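GRAS family transcription factor containing protein, expressed (Oryza sativa Japonica Group, PDB 5HYZ) binds DNA in vitro, with its GRAS domain involved, and is a probable transcription factor in rice development and abiotic stress resistance. Local coordinates at residues 251-255 with 295-300; 242-246 with 257-261; 42-46 with 280-285; 215-219 with 246-250; 26-30 with 48-52. One frame throughout, in Å; residues are numbered along the deposited sequence.

Interaction 1 of 5, residues 251-255 with 295-300; sequences FVDRF and AVGPEE
Arg254, near the start of helix 251-272, ties that helix by hydrogen bonds and a salt bridge to the end of helix 278-296 and the turn after it, with Phe251 and Phe255 packing beside it in the helical bundle of the GRAS domain. The guanidinium takes Ala295 O side-on: NE reaches it at 2.9 Å, in the plane of the carbonyl, and NH2 adds a longer bond to the same oxygen. A bend at chi3 (-47°) brings NE and NH2 to this oxygen. NH2 also forms a salt bridge with Glu300, NH2 to OE2 2.9 Å and nearly straight at 166°; the donor stands above the carboxylate plane, and the two flat groups are 76° apart. Glu300 folds back at chi2 to present this oxygen, which Arg54 of helix 39-57 shares. A water lies between Gly297 O and Glu299 O of the turn and accepts a weak bond from Arg254 NH2. On the apolar side Val296 CG2 lies 3.6 Å from Phe255 CD2, with CG1 of the same valine at 3.7 Å from that carbon. Phe251 brings CE1 to 3.6 Å from Val296 O, near its ring plane; this buried oxygen has no hydrogen-bond partner in the model. Gly297 is the first residue to leave helical geometry, so the contact is a helix C-terminus held by an arginine of the neighbouring helix, within the GRAS helical bundle.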
# COMPACT_ATOMS: atom_id res chain seq x y z
N PHE A 251 10.75 23.40 -29.40
CA PHE A 251 11.47 23.53 -28.14
C PHE A 251 10.78 24.41 -27.12
O PHE A 251 10.69 24.03 -25.96
CB PHE A 251 12.89 24.08 -28.36
CG PHE A 251 13.56 24.49 -27.09
CD1 PHE A 251 14.08 23.51 -26.24
CD2 PHE A 251 13.66 25.83 -26.72
CE1 PHE A 251 14.71 23.89 -25.01
CE2 PHE A 251 14.27 26.20 -25.52
CZ PHE A 251 14.81 25.22 -24.68
N VAL A 252 10.29 25.59 -27.48
CA VAL A 252 9.72 26.45 -26.43
C VAL A 252 8.46 25.83 -25.77
O VAL A 252 8.27 25.88 -24.53
CB VAL A 252 9.37 27.86 -26.97
CG1 VAL A 252 8.54 28.64 -25.98
CG2 VAL A 252 10.65 28.63 -27.36
N ASP A 253 7.61 25.23 -26.59
CA ASP A 253 6.44 24.50 -26.06
C ASP A 253 6.85 23.27 -25.24
O ASP A 253 6.25 23.02 -24.19
CB ASP A 253 5.51 24.04 -27.19
CG ASP A 253 4.74 25.19 -27.82
OD1 ASP A 253 4.28 26.05 -27.05
OD2 ASP A 253 4.62 25.24 -29.06
N ARG A 254 7.85 22.52 -25.71
CA ARG A 254 8.27 21.32 -24.95
C ARG A 254 8.81 21.72 -23.63
O ARG A 254 8.56 21.06 -22.64
CB ARG A 254 9.36 20.49 -25.63
CG ARG A 254 8.98 19.69 -26.86
CD ARG A 254 9.96 18.54 -27.09
NE ARG A 254 11.40 18.89 -27.02
CZ ARG A 254 12.07 19.53 -27.97
NH1 ARG A 254 11.45 19.95 -29.09
NH2 ARG A 254 13.37 19.77 -27.83
N PHE A 255 9.62 22.78 -23.63
CA PHE A 255 10.15 23.28 -22.35
C PHE A 255 9.06 23.68 -21.39
O PHE A 255 9.09 23.30 -20.20
CB PHE A 255 11.14 24.44 -22.64
CG PHE A 255 11.92 24.91 -21.44
CD1 PHE A 255 11.29 25.69 -20.46
CD2 PHE A 255 13.27 24.63 -21.33
CE1 PHE A 255 11.99 26.15 -19.38
CE2 PHE A 255 14.01 25.09 -20.23
CZ PHE A 255 13.35 25.86 -19.26
N ALA A 295 14.61 15.85 -22.87
CA ALA A 295 13.50 16.57 -23.47
C ALA A 295 13.86 17.99 -23.88
O ALA A 295 13.29 18.52 -24.83
CB ALA A 295 12.34 16.62 -22.52
N VAL A 296 14.80 18.59 -23.13
CA VAL A 296 15.03 20.02 -23.20
C VAL A 296 16.52 20.35 -23.39
O VAL A 296 16.93 21.52 -23.48
CB VAL A 296 14.37 20.61 -21.91
CG1 VAL A 296 15.25 21.49 -21.08
CG2 VAL A 296 13.02 21.17 -22.24
N GLY A 297 17.33 19.31 -23.52
CA GLY A 297 18.77 19.44 -23.68
C GLY A 297 19.17 19.63 -25.13
O GLY A 297 18.36 20.02 -25.94
N PRO A 298 20.44 19.33 -25.45
CA PRO A 298 20.98 19.61 -26.78
C PRO A 298 20.29 18.89 -27.92
O PRO A 298 20.10 19.47 -28.99
CB PRO A 298 22.43 19.14 -26.67
CG PRO A 298 22.51 18.31 -25.41
CD PRO A 298 21.48 18.88 -24.50
N GLU A 299 19.89 17.65 -27.69
CA GLU A 299 19.56 16.77 -28.82
C GLU A 299 18.30 17.18 -29.59
O GLU A 299 17.29 17.60 -28.99
CB GLU A 299 19.43 15.32 -28.34
CG GLU A 299 20.73 14.72 -27.84
CD GLU A 299 20.56 13.29 -27.37
OE1 GLU A 299 19.48 12.98 -26.79
OE2 GLU A 299 21.50 12.49 -27.58
N GLU A 300 18.35 17.06 -30.91
CA GLU A 300 17.16 17.33 -31.73
C GLU A 300 17.01 16.36 -32.90
O GLU A 300 17.96 15.62 -33.25
CB GLU A 300 17.16 18.77 -32.26
CG GLU A 300 16.90 19.85 -31.19
CD GLU A 300 15.44 19.88 -30.71
OE1 GLU A 300 14.63 19.03 -31.17
OE2 GLU A 300 15.10 20.78 -29.89
O HOH W 1 15.97 18.45 -26.68

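Interaction 2 of 5, residues 242-246 with 257-261; sequences YEVSL and NALSY
Val244 and Tyr261 meet where the chain leaving strand 236-242 of the Rossmann-like sheet packs on helix 251-272, which it is about to enter. The valine meets the tyrosine ring over one face in a CH-pi contact, CG1 standing 3.9 Å from the ring centroid and only 7° off the normal. Its other methyl, CG2, lies beside the root of the same side chain, 3.6 Å from Tyr261 CB, and equally near the backbone oxygen of Asn257. With chi1 at 61°, CG1 sits between the backbone N and the carbonyl carbon of Val244, which leaves CG2 pointing to the helix. Tyr242 packs at the far end of the ring, its CB 4.1 Å from Tyr261 CZ. One turn earlier on the helix, Asn257 ND2 donates to Ser245 O at 3.0 Å and 165°; it arrives in the carbonyl plane on a lone pair, and the oxygen lies close to the amide plane. Leu246 CD2 then closes the apolar side against Ala258 CB at 3.8 Å. Glu243 is the centre of an inverse gamma turn, and its carboxylate turns from the helix to bond Thr370 and Ser311. Arg366 and Leu368 of strand 366-374 also touch Tyr261. This is a strand-to-helix connection at the C-terminal end of a strand that runs parallel to strand 202-208, as in Rossmann-like folds.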
# COMPACT_ATOMS: atom_id res chain seq x y z
N TYR A 242 2.81 8.52 -19.36
CA TYR A 242 3.00 9.86 -18.77
C TYR A 242 2.21 10.89 -19.56
O TYR A 242 2.24 10.91 -20.80
CB TYR A 242 4.49 10.22 -18.79
CG TYR A 242 5.36 9.23 -18.02
CD1 TYR A 242 5.28 9.15 -16.64
CD2 TYR A 242 6.25 8.39 -18.69
CE1 TYR A 242 6.10 8.25 -15.90
CE2 TYR A 242 7.07 7.49 -17.98
CZ TYR A 242 7.00 7.45 -16.59
OH TYR A 242 7.80 6.57 -15.90
N GLU A 243 1.53 11.79 -18.86
CA GLU A 243 0.61 12.68 -19.54
C GLU A 243 1.31 13.98 -19.83
O GLU A 243 1.10 14.96 -19.09
CB GLU A 243 -0.65 12.89 -18.66
CG GLU A 243 -1.76 13.71 -19.28
CD GLU A 243 -2.25 13.12 -20.56
OE1 GLU A 243 -2.53 11.89 -20.60
OE2 GLU A 243 -2.37 13.87 -21.55
N VAL A 244 2.15 14.00 -20.87
CA VAL A 244 2.89 15.27 -21.13
C VAL A 244 3.29 15.24 -22.60
O VAL A 244 3.65 14.18 -23.09
CB VAL A 244 4.12 15.45 -20.18
CG1 VAL A 244 5.13 14.32 -20.36
CG2 VAL A 244 4.76 16.86 -20.43
N SER A 245 3.11 16.37 -23.30
CA SER A 245 3.33 16.39 -24.74
C SER A 245 4.79 16.80 -25.04
O SER A 245 5.12 17.99 -25.08
CB SER A 245 2.33 17.39 -25.41
OG SER A 245 2.50 17.32 -26.83
N LEU A 246 5.65 15.81 -25.22
CA LEU A 246 7.07 16.06 -25.43
C LEU A 246 7.52 15.33 -26.67
O LEU A 246 8.54 14.65 -26.67
CB LEU A 246 7.89 15.59 -24.23
CG LEU A 246 7.49 16.22 -22.91
CD1 LEU A 246 8.36 15.70 -21.76
CD2 LEU A 246 7.63 17.76 -22.96
N ASN A 257 5.86 22.62 -21.38
CA ASN A 257 5.08 21.42 -21.04
C ASN A 257 5.83 20.60 -19.97
O ASN A 257 5.27 20.14 -18.97
CB ASN A 257 4.89 20.58 -22.32
CG ASN A 257 3.95 21.25 -23.34
OD1 ASN A 257 3.32 22.24 -23.03
ND2 ASN A 257 3.91 20.72 -24.57
N ALA A 258 7.11 20.39 -20.24
CA ALA A 258 7.96 19.62 -19.34
C ALA A 258 8.06 20.30 -17.99
O ALA A 258 7.97 19.65 -16.96
CB ALA A 258 9.39 19.39 -19.98
N LEU A 259 8.24 21.62 -17.98
CA LEU A 259 8.39 22.32 -16.70
C LEU A 259 7.15 22.19 -15.84
O LEU A 259 7.22 21.93 -14.65
CB LEU A 259 8.72 23.80 -16.92
CG LEU A 259 9.16 24.52 -15.64
CD1 LEU A 259 10.54 24.01 -15.18
CD2 LEU A 259 9.18 26.01 -15.92
N SER A 260 5.98 22.31 -16.46
CA SER A 260 4.74 22.17 -15.69
C SER A 260 4.52 20.73 -15.15
O SER A 260 4.18 20.49 -13.97
CB SER A 260 3.56 22.58 -16.58
OG SER A 260 2.38 22.14 -15.96
N TYR A 261 4.75 19.76 -16.04
CA TYR A 261 4.67 18.35 -15.66
C TYR A 261 5.63 17.97 -14.50
O TYR A 261 5.24 17.39 -13.45
CB TYR A 261 4.96 17.52 -16.92
CG TYR A 261 5.09 16.04 -16.70
CD1 TYR A 261 3.97 15.21 -16.45
CD2 TYR A 261 6.31 15.46 -16.78
CE1 TYR A 261 4.17 13.84 -16.24
CE2 TYR A 261 6.49 14.11 -16.61
CZ TYR A 261 5.43 13.32 -16.34
OH TYR A 261 5.77 11.99 -16.18

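Interaction 3 of 5, residues 42-46 with 280-285; sequences RLAFY and RVRVER
Arg42 and Tyr46, one turn apart on helix 39-57, meet Glu284 of helix 278-296 in the helical bundle of the GRAS domain, where a salt-bridge network joins the two helices. Their short segments cross at -42° with axes 11.4 Å apart, a spacing bridged by long polar side chains. Arg42 has the greatest buried area. It grips Glu284 side-on, NH2 to OE1 2.8 Å and NE to the same oxygen 3.1 Å, both within the guanidinium plane; NH2 uses the syn lone pair of OE1, while NE comes from the syn side but out of the carboxylate plane. The bend at chi3 (92°) swings the guanidinium across to the acid. Glu284 is held from its own helix as well, for Arg280 NE donates to OE2 at 2.9 Å in a practically straight bond, from above the carboxylate plane. The two guanidinium groups stack, centres 3.7 Å apart and planes at 26°; the shared carboxylate, with Asp270 paired to Arg280, probably offsets their like charges. Arg42 NH1 in turn binds Gly37 O, so all three nitrogens of the buried guanidinium have an acceptor. Tyr46 lays its ring over the backbone of the partner helix: Glu284 O sits above the ring centre on one face, and Phe45 CD2 covers the opposite one. Glu284 CB and Arg285 CA add apolar contact to the ring. At its tip, Tyr46 OH donates to a water 2.6 Å away, and that water donates a hydrogen bond to Glu284 OE1 at 2.8 Å.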
# COMPACT_ATOMS: atom_id res chain seq x y z
N ARG A 42 14.61 22.96 -6.79
CA ARG A 42 15.20 21.75 -7.34
C ARG A 42 14.88 21.62 -8.83
O ARG A 42 15.73 21.28 -9.66
CB ARG A 42 14.71 20.53 -6.55
CG ARG A 42 15.20 20.64 -5.12
CD ARG A 42 14.42 19.99 -4.03
NE ARG A 42 14.88 18.66 -3.78
CZ ARG A 42 15.32 18.16 -2.62
NH1 ARG A 42 15.43 18.85 -1.50
NH2 ARG A 42 15.71 16.90 -2.65
N LEU A 43 13.61 21.89 -9.15
CA LEU A 43 13.15 21.85 -10.53
C LEU A 43 13.98 22.80 -11.42
O LEU A 43 14.48 22.43 -12.48
CB LEU A 43 11.64 22.20 -10.56
CG LEU A 43 10.99 22.14 -11.94
CD1 LEU A 43 10.73 20.70 -12.33
CD2 LEU A 43 9.69 22.90 -11.92
N ALA A 44 14.13 24.04 -10.98
CA ALA A 44 14.95 24.99 -11.73
C ALA A 44 16.39 24.52 -11.84
O ALA A 44 17.04 24.74 -12.86
CB ALA A 44 14.89 26.37 -11.07
N PHE A 45 16.91 23.88 -10.80
CA PHE A 45 18.26 23.34 -10.91
C PHE A 45 18.43 22.41 -12.11
O PHE A 45 19.35 22.59 -12.94
CB PHE A 45 18.65 22.64 -9.59
CG PHE A 45 19.99 21.95 -9.65
CD1 PHE A 45 21.14 22.63 -9.28
CD2 PHE A 45 20.10 20.64 -10.07
CE1 PHE A 45 22.39 22.02 -9.34
CE2 PHE A 45 21.36 19.99 -10.14
CZ PHE A 45 22.52 20.70 -9.77
N TYR A 46 17.54 21.41 -12.23
CA TYR A 46 17.74 20.45 -13.32
C TYR A 46 17.41 21.06 -14.68
O TYR A 46 18.07 20.77 -15.68
CB TYR A 46 16.90 19.20 -13.08
CG TYR A 46 17.40 18.51 -11.83
CD1 TYR A 46 18.61 17.79 -11.86
CD2 TYR A 46 16.70 18.59 -10.63
CE1 TYR A 46 19.10 17.17 -10.72
CE2 TYR A 46 17.19 17.97 -9.49
CZ TYR A 46 18.40 17.28 -9.55
OH TYR A 46 18.87 16.69 -8.40
N ARG A 280 15.51 10.46 -2.30
CA ARG A 280 14.78 11.49 -3.02
C ARG A 280 15.64 12.17 -4.09
O ARG A 280 15.22 12.33 -5.23
CB ARG A 280 14.26 12.50 -2.05
CG ARG A 280 13.66 13.69 -2.73
CD ARG A 280 13.07 14.59 -1.73
NE ARG A 280 12.61 15.81 -2.35
CZ ARG A 280 12.00 16.79 -1.68
NH1 ARG A 280 11.80 16.67 -0.37
NH2 ARG A 280 11.60 17.88 -2.32
N VAL A 281 16.88 12.52 -3.73
CA VAL A 281 17.79 13.15 -4.69
C VAL A 281 18.14 12.20 -5.81
O VAL A 281 18.27 12.62 -6.96
CB VAL A 281 19.10 13.63 -4.01
CG1 VAL A 281 19.95 14.38 -5.01
CG2 VAL A 281 18.78 14.51 -2.91
N ARG A 282 18.30 10.92 -5.50
CA ARG A 282 18.59 9.97 -6.54
C ARG A 282 17.45 10.01 -7.57
O ARG A 282 17.70 10.02 -8.76
CB ARG A 282 18.74 8.54 -5.98
CG ARG A 282 19.20 7.53 -7.04
CD ARG A 282 19.41 6.12 -6.48
NE ARG A 282 20.33 6.16 -5.34
CZ ARG A 282 19.96 6.09 -4.06
NH1 ARG A 282 18.68 5.96 -3.75
NH2 ARG A 282 20.87 6.14 -3.09
N VAL A 283 16.21 10.02 -7.10
CA VAL A 283 15.11 10.05 -8.06
C VAL A 283 15.13 11.33 -8.89
O VAL A 283 15.05 11.29 -10.13
CB VAL A 283 13.75 9.94 -7.32
CG1 VAL A 283 12.58 10.20 -8.31
CG2 VAL A 283 13.63 8.56 -6.68
N GLU A 284 15.25 12.45 -8.21
CA GLU A 284 15.25 13.76 -8.85
C GLU A 284 16.39 13.91 -9.88
O GLU A 284 16.19 14.46 -10.96
CB GLU A 284 15.30 14.85 -7.78
CG GLU A 284 13.95 14.96 -7.00
CD GLU A 284 14.06 15.76 -5.73
OE1 GLU A 284 15.21 15.98 -5.30
OE2 GLU A 284 13.02 16.17 -5.17
N ARG A 285 17.56 13.37 -9.59
CA ARG A 285 18.70 13.51 -10.50
C ARG A 285 18.80 12.45 -11.59
O ARG A 285 18.93 12.78 -12.77
CB ARG A 285 19.98 13.53 -9.66
CG ARG A 285 21.22 13.51 -10.50
CD ARG A 285 22.45 13.52 -9.64
NE ARG A 285 23.64 13.63 -10.49
CZ ARG A 285 24.90 13.62 -10.04
NH1 ARG A 285 25.14 13.53 -8.74
NH2 ARG A 285 25.92 13.72 -10.89
O HOH W 2 17.53 17.23 -6.24

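Interaction 4 of 5, residues 215-219 with 246-250; sequences LGDSD and LNRAG
Charge and hydrogen bonding dominate where Arg248 reaches from the loop before helix 251-272 to Asp217 and Asp219, in the loop before helix 220-231. Among the hydrogen bonds, the guanidinium takes Asp217 O end-on with both terminal nitrogens. NH1 lies 3.0 Å from this oxygen, and NH2 adds a longer bond to it at 3.3 Å. Both donors approach from the same face of the carbonyl plane, NH1 tilted from it and NH2 well above it, while the oxygen stays close to the guanidinium plane. The salt bridge is formed by NH2 with Asp219 OD1 at 2.7 Å; it is short, but as a hydrogen bond it is weak, bent to 119° at the proton. The carboxylate and guanidinium planes are 33° apart. An arginine chain extended from CG to NE spans the distance between the loops. The Asp217 carboxylate remains farther off, OD1 being 4.4 Å from NH1, beyond salt-bridge distance, so any attraction is probably a longer-range one.

Van der Waals contact is slight by comparison: Leu215 CD2 touches Asn247 ND2 at 4.0 Å. Leu215, the last residue of the predicted LXXLL motif, also packs on Trp314 and Leu317 of helix 311-320. The Asn247 amide is engaged at both ends outside the contact, ND2 with Glu313 and OD1 with Arg307. One exposed arginine thus joins two loops through a backbone oxygen and a nearby acid, and its positive charge is probably balanced by the two aspartates around it.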
# COMPACT_ATOMS: atom_id res chain seq x y z
N LEU A 215 8.67 6.16 -29.21
CA LEU A 215 8.28 7.32 -29.99
C LEU A 215 9.57 7.91 -30.56
O LEU A 215 10.59 7.85 -29.92
CB LEU A 215 7.57 8.38 -29.17
CG LEU A 215 6.17 8.13 -28.56
CD1 LEU A 215 5.90 9.13 -27.42
CD2 LEU A 215 5.09 8.25 -29.61
N GLY A 216 9.51 8.48 -31.75
CA GLY A 216 10.75 8.98 -32.34
C GLY A 216 10.41 10.01 -33.38
O GLY A 216 9.24 10.36 -33.55
N ASP A 217 11.44 10.50 -34.08
CA ASP A 217 11.19 11.36 -35.23
C ASP A 217 10.26 10.61 -36.18
O ASP A 217 9.31 11.19 -36.73
CB ASP A 217 12.51 11.74 -35.90
CG ASP A 217 12.33 12.78 -37.00
OD1 ASP A 217 11.66 13.81 -36.76
OD2 ASP A 217 12.85 12.55 -38.12
N SER A 218 10.50 9.31 -36.32
CA SER A 218 9.59 8.43 -37.06
C SER A 218 8.68 7.61 -36.10
O SER A 218 9.08 7.35 -34.96
CB SER A 218 10.42 7.50 -37.95
OG SER A 218 9.73 6.31 -38.23
N ASP A 219 7.49 7.20 -36.56
CA ASP A 219 6.58 6.37 -35.75
C ASP A 219 6.81 4.86 -35.95
O ASP A 219 6.15 4.04 -35.33
CB ASP A 219 5.10 6.69 -36.06
CG ASP A 219 4.65 8.04 -35.48
OD1 ASP A 219 5.53 8.76 -34.95
OD2 ASP A 219 3.43 8.40 -35.58
N LEU A 246 5.65 15.81 -25.22
CA LEU A 246 7.07 16.06 -25.43
C LEU A 246 7.52 15.33 -26.67
O LEU A 246 8.54 14.65 -26.67
CB LEU A 246 7.89 15.59 -24.23
CG LEU A 246 7.49 16.22 -22.91
CD1 LEU A 246 8.36 15.70 -21.76
CD2 LEU A 246 7.63 17.76 -22.96
N ASN A 247 6.73 15.39 -27.74
CA ASN A 247 7.11 14.61 -28.92
C ASN A 247 7.42 15.56 -30.07
O ASN A 247 8.57 15.99 -30.22
CB ASN A 247 6.02 13.62 -29.33
CG ASN A 247 6.53 12.64 -30.38
OD1 ASN A 247 7.75 12.48 -30.56
ND2 ASN A 247 5.61 11.95 -31.06
N ARG A 248 6.41 15.94 -30.84
CA ARG A 248 6.66 16.78 -32.02
C ARG A 248 6.59 18.26 -31.75
O ARG A 248 6.91 19.05 -32.64
CB ARG A 248 5.67 16.42 -33.15
CG ARG A 248 6.02 15.09 -33.73
CD ARG A 248 5.11 14.65 -34.83
NE ARG A 248 5.21 13.20 -35.01
CZ ARG A 248 6.32 12.56 -35.38
NH1 ARG A 248 7.46 13.22 -35.63
NH2 ARG A 248 6.29 11.24 -35.53
N ALA A 249 6.22 18.66 -30.54
CA ALA A 249 6.13 20.08 -30.25
C ALA A 249 7.56 20.70 -30.38
O ALA A 249 8.57 19.99 -30.26
CB ALA A 249 5.55 20.32 -28.89
N GLY A 250 7.63 22.00 -30.64
CA GLY A 250 8.93 22.64 -30.80
C GLY A 250 9.51 22.92 -29.42
O GLY A 250 8.84 22.72 -28.39

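Interaction 5 of 5, residues 26-30 with 48-52; sequences LASVR and ADALS
Leu26 of helix 23-32 reaches into the hollow between Ala48, Leu51 and Ser52 of helix 39-57, the main bump of this broadly antiparallel helix pair in the predicted leucine repeat I. The axes of the short segments run 10.5 Å apart, with 147° between their directions. One branch of the leucine, CD1, meets Leu51 CD2 at 4.2 Å and Ala48 CB at a similar distance; the other, CD2, rests 3.7 Å from Ser52 OG. Chi1 of -178° carries the leucine's fork outward to the partner helix. In return the small Ala48 methyl is the bump on the other side, settling between Val29 CG1 at 4.2 Å and Arg30 CG at 3.8 Å. The aliphatic part of Arg30 passes beside Ala48, with its CD 3.6 Å from Ser52 OG. That hydroxyl does not cross the gap: it donates to Ala48 O on its own helix at 3.0 Å, and this oxygen takes Ser52 N from the opposite face of its plane. Val29 and Leu51 both also touch Cys11 of helix 3-16. With no hydrogen bond between the segments, the helices are joined here by van der Waals and hydrophobic contact, and the serine's polar group is satisfied within its helix.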
# COMPACT_ATOMS: atom_id res chain seq x y z
N LEU A 26 20.47 33.67 -17.27
CA LEU A 26 20.59 32.26 -16.93
C LEU A 26 21.38 32.09 -15.63
O LEU A 26 21.03 31.29 -14.81
CB LEU A 26 21.24 31.48 -18.08
CG LEU A 26 21.37 29.97 -17.86
CD1 LEU A 26 20.01 29.39 -17.42
CD2 LEU A 26 21.91 29.34 -19.11
N ALA A 27 22.43 32.90 -15.45
CA ALA A 27 23.22 32.87 -14.22
C ALA A 27 22.39 33.20 -12.99
O ALA A 27 22.56 32.61 -11.93
CB ALA A 27 24.44 33.86 -14.31
N SER A 28 21.48 34.15 -13.10
CA SER A 28 20.60 34.45 -11.99
C SER A 28 19.71 33.25 -11.62
O SER A 28 19.51 32.94 -10.42
CB SER A 28 19.71 35.65 -12.32
OG SER A 28 20.50 36.79 -12.57
N VAL A 29 19.14 32.61 -12.64
CA VAL A 29 18.38 31.39 -12.31
C VAL A 29 19.25 30.30 -11.68
O VAL A 29 18.86 29.67 -10.68
CB VAL A 29 17.66 30.78 -13.54
CG1 VAL A 29 16.94 29.44 -13.13
CG2 VAL A 29 16.68 31.81 -14.08
N ARG A 30 20.41 30.05 -12.28
CA ARG A 30 21.29 29.03 -11.74
C ARG A 30 21.69 29.36 -10.29
O ARG A 30 21.81 28.46 -9.46
CB ARG A 30 22.52 28.87 -12.64
CG ARG A 30 22.17 28.14 -13.98
CD ARG A 30 23.40 27.80 -14.85
NE ARG A 30 24.49 28.68 -14.51
CZ ARG A 30 25.47 28.33 -13.68
NH1 ARG A 30 25.51 27.11 -13.18
NH2 ARG A 30 26.42 29.18 -13.41
N ALA A 48 17.70 24.32 -15.55
CA ALA A 48 18.72 25.29 -15.91
C ALA A 48 19.96 24.59 -16.36
O ALA A 48 20.66 25.05 -17.24
CB ALA A 48 19.02 26.21 -14.72
N ASP A 49 20.25 23.45 -15.74
CA ASP A 49 21.36 22.63 -16.21
C ASP A 49 21.16 22.15 -17.65
O ASP A 49 22.08 22.19 -18.49
CB ASP A 49 21.54 21.44 -15.27
CG ASP A 49 22.84 20.68 -15.52
OD1 ASP A 49 23.86 21.07 -14.93
OD2 ASP A 49 22.83 19.71 -16.31
N ALA A 50 19.95 21.66 -17.92
CA ALA A 50 19.68 21.17 -19.26
C ALA A 50 19.76 22.33 -20.27
O ALA A 50 20.27 22.13 -21.38
CB ALA A 50 18.28 20.49 -19.34
N LEU A 51 19.21 23.48 -19.89
CA LEU A 51 19.24 24.62 -20.81
C LEU A 51 20.71 25.03 -21.10
O LEU A 51 21.10 25.29 -22.26
CB LEU A 51 18.46 25.76 -20.24
CG LEU A 51 18.38 27.01 -21.10
CD1 LEU A 51 17.93 26.67 -22.55
CD2 LEU A 51 17.49 28.04 -20.48
N SER A 52 21.53 25.04 -20.05
CA SER A 52 22.97 25.30 -20.27
C SER A 52 23.59 24.35 -21.23
O SER A 52 24.29 24.76 -22.13
CB SER A 52 23.78 25.21 -18.97
OG SER A 52 23.31 26.11 -18.02

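Interactions 1, 2 and 3 are buried, whereas interactions 4 and 5 are partly exposed. Helix 251-272 serves interactions 1 and 2, helix 278-296 serves 1 and 3, and helix 39-57 serves 3 and 5, so most of the set lies in one helical bundle. Interaction 2 turns toward the sheet and shares Leu246 with interaction 4, which joins two loops. Direct packing connects 1 with 5, through Val296 and Ala50, and 2 with 3, through Leu259 and Leu43. Arginine chemistry marks three contacts: a helix-end carbonyl and an acid in 1, a buried ionic network in 3, a loop carbonyl and an acid in 4. Aromatic and aliphatic contact prevails in 2, aliphatic contact in 5.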